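Local structure of FMN-binding protein (Syntrophomonas wolfei subsp. wolfei, 3IN6) at residues Lys69-Ala72 / Asn73-Thr77. The protein binds flavin mononucleotide between two subunits and is probably a split-barrel flavoprotein whose reaction is not established. Numbering follows the deposited sequence.
Sequences KTYA and NLKET. With FMN (flavin mononucleotide), chain C.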
loop_
_atom_site.group_PDB
_atom_site.type_symbol
_atom_site.label_atom_id
_atom_site.label_comp_id
_atom_site.label_asym_id
_atom_site.label_seq_id
_atom_site.Cartn_x
_atom_site.Cartn_y
_atom_site.Cartn_z
ATOM N N LYS A 69 2.752 5.412 13.313
ATOM C CA LYS A 69 1.341 5.029 13.143
ATOM C C LYS A 69 1.255 3.550 12.739
ATOM O O LYS A 69 0.458 2.788 13.293
ATOM C CB LYS A 69 0.678 5.943 12.115
ATOM C CG LYS A 69 -0.855 5.850 11.922
ATOM C CD LYS A 69 -1.628 6.145 13.197
ATOM C CE LYS A 69 -2.802 7.148 12.983
ATOM N NZ LYS A 69 -3.696 6.786 11.874
ATOM N N THR A 70 2.084 3.158 11.781
ATOM C CA THR A 70 2.211 1.755 11.347
ATOM C C THR A 70 2.423 0.829 12.541
ATOM O O THR A 70 1.747 -0.207 12.677
ATOM C CB THR A 70 3.388 1.614 10.372
ATOM O OG1 THR A 70 3.090 2.401 9.216
ATOM C CG2 THR A 70 3.610 0.160 9.939
ATOM N N TYR A 71 3.322 1.237 13.437
ATOM C CA TYR A 71 3.617 0.463 14.638
ATOM C C TYR A 71 2.427 0.405 15.583
ATOM O O TYR A 71 2.093 -0.666 16.098
ATOM C CB TYR A 71 4.829 1.058 15.368
ATOM C CG TYR A 71 5.161 0.359 16.649
ATOM C CD1 TYR A 71 5.687 -0.931 16.641
ATOM C CD2 TYR A 71 4.976 0.983 17.873
ATOM C CE1 TYR A 71 6.017 -1.583 17.826
ATOM C CE2 TYR A 71 5.302 0.334 19.064
ATOM C CZ TYR A 71 5.822 -0.941 19.027
ATOM O OH TYR A 71 6.134 -1.581 20.194
ATOM N N ALA A 72 1.815 1.562 15.840
ATOM C CA ALA A 72 0.622 1.633 16.702
ATOM C C ALA A 72 -0.499 0.743 16.153
ATOM O O ALA A 72 -1.189 0.082 16.918
ATOM C CB ALA A 72 0.128 3.072 16.840
ATOM N N ASN A 73 -0.706 0.757 14.838
ATOM C CA ASN A 73 -1.715 -0.117 14.199
ATOM C C ASN A 73 -1.406 -1.610 14.436
ATOM O O ASN A 73 -2.266 -2.391 14.924
ATOM C CB ASN A 73 -1.801 0.183 12.714
ATOM C CG ASN A 73 -2.515 1.495 12.424
ATOM O OD1 ASN A 73 -3.189 2.057 13.287
ATOM N ND2 ASN A 73 -2.392 1.969 11.199
ATOM N N LEU A 74 -0.165 -1.999 14.169
ATOM C CA LEU A 74 0.242 -3.394 14.370
ATOM C C LEU A 74 -0.016 -3.846 15.802
ATOM O O LEU A 74 -0.469 -4.967 16.010
ATOM C CB LEU A 74 1.699 -3.608 13.978
ATOM C CG LEU A 74 1.946 -3.462 12.478
ATOM C CD1 LEU A 74 3.452 -3.433 12.195
ATOM C CD2 LEU A 74 1.213 -4.583 11.670
ATOM N N LYS A 75 0.204 -2.972 16.781
ATOM C CA LYS A 75 -0.050 -3.348 18.182
ATOM C C LYS A 75 -1.536 -3.411 18.496
ATOM O O LYS A 75 -1.925 -4.089 19.435
ATOM C CB LYS A 75 0.633 -2.399 19.177
ATOM C CG LYS A 75 2.143 -2.246 19.028
ATOM C CD LYS A 75 2.929 -3.526 19.221
ATOM C CE LYS A 75 2.926 -3.988 20.683
ATOM N NZ LYS A 75 3.791 -5.183 20.872
ATOM N N GLU A 76 -2.373 -2.686 17.752
ATOM C CA GLU A 76 -3.828 -2.746 17.962
ATOM C C GLU A 76 -4.467 -3.956 17.304
ATOM O O GLU A 76 -5.266 -4.651 17.921
ATOM C CB GLU A 76 -4.557 -1.511 17.409
ATOM C CG GLU A 76 -4.409 -0.312 18.257
ATOM C CD GLU A 76 -5.265 0.862 17.826
ATOM O OE1 GLU A 76 -6.286 0.706 17.125
ATOM O OE2 GLU A 76 -4.892 1.973 18.223
ATOM N N THR A 77 -4.136 -4.189 16.046
ATOM C CA THR A 77 -4.773 -5.250 15.267
ATOM C C THR A 77 -3.863 -6.385 14.823
ATOM O O THR A 77 -4.355 -7.467 14.498
ATOM C CB THR A 77 -5.396 -4.661 13.987
ATOM O OG1 THR A 77 -4.359 -4.151 13.125
ATOM C CG2 THR A 77 -6.347 -3.570 14.330
HETATM N N1 FMN C . 10.754 3.210 8.545
HETATM C C2 FMN C . 10.880 2.067 9.315
HETATM O O2 FMN C . 10.526 2.073 10.498
HETATM N N3 FMN C . 11.410 0.912 8.751
HETATM C C4 FMN C . 11.822 0.893 7.426
HETATM O O4 FMN C . 12.296 -0.157 6.957
HETATM C C4A FMN C . 11.708 2.060 6.653
HETATM N N5 FMN C . 12.120 2.083 5.324
HETATM C C5A FMN C . 12.002 3.231 4.548
HETATM C C6 FMN C . 12.417 3.208 3.208
HETATM C C7 FMN C . 12.310 4.358 2.423
HETATM C C7M FMN C . 12.764 4.309 0.995
HETATM C C8 FMN C . 11.772 5.535 2.963
HETATM C C8M FMN C . 11.634 6.781 2.127
HETATM C C9 FMN C . 11.348 5.553 4.299
HETATM C C9A FMN C . 11.464 4.399 5.107
HETATM N N10 FMN C . 11.044 4.383 6.446
HETATM C C10 FMN C . 11.172 3.223 7.217
HETATM C "C1'" FMN C . 10.474 5.623 7.097
HETATM C "C2'" FMN C . 8.946 5.622 7.157
HETATM O "O2'" FMN C . 8.397 5.418 5.873
HETATM C "C3'" FMN C . 8.474 6.946 7.771
HETATM O "O3'" FMN C . 8.807 6.945 9.145
HETATM C "C4'" FMN C . 6.976 7.214 7.592
HETATM O "O4'" FMN C . 6.685 8.549 7.943
HETATM C "C5'" FMN C . 6.115 6.304 8.452
HETATM O "O5'" FMN C . 4.758 6.555 8.179
HETATM P P FMN C . 3.602 6.321 9.288
HETATM O O1P FMN C . 3.681 7.352 10.381
HETATM O O2P FMN C . 3.692 4.946 9.930
HETATM O O3P FMN C . 2.337 6.533 8.525
HETATM O O HOH W 1 -4.679 3.979 10.640
HETATM O O HOH W 2 -5.224 4.858 13.115
#
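Lys75 lays its aliphatic chain obliquely over one face of the Tyr71 ring; Lys75 CG sits 4.0 Å from the Tyr71 ring centroid, 16° off the ring normal, in a CH-pi contact. Tyr71 reaches this position with CG anti to its own backbone N (chi1 177°), and bends in the lysine chain carry CD and CE past the phenol oxygen. Asp105 OD2 is hydrogen-bonded to Tyr71 OH and forms a salt bridge with Lys75 NZ. A leucine in place of Tyr71 would probably leave the lysine methylenes without their aromatic face and Asp105 without its phenolic partner. On another side of the helix two waters join Lys69 and Asn73: one accepts from Lys69 NZ at 2.8 Å and bonds weakly to Asn73 OD1, the other accepts from Asn73 ND2 at 3.1 Å and weakly from Lys69 NZ. Asn73 ND2 is also hydrogen-bonded to Thr37 OG1. The backbone is held by i to i+4 bonds, among them Asn73 N to Lys69 O at 2.8 Å. Thr70 and Leu74 pack on strand 33-38, Leu74 also on strand 131-141. At the N-terminal end of helix 68-77, Thr70 grips FMN O2P through OG1 at 2.7 Å and N at 3.0 Å, a phosphate-binding helix N-terminus whose dipole probably favours the anion, consistent with a split-barrel flavoprotein.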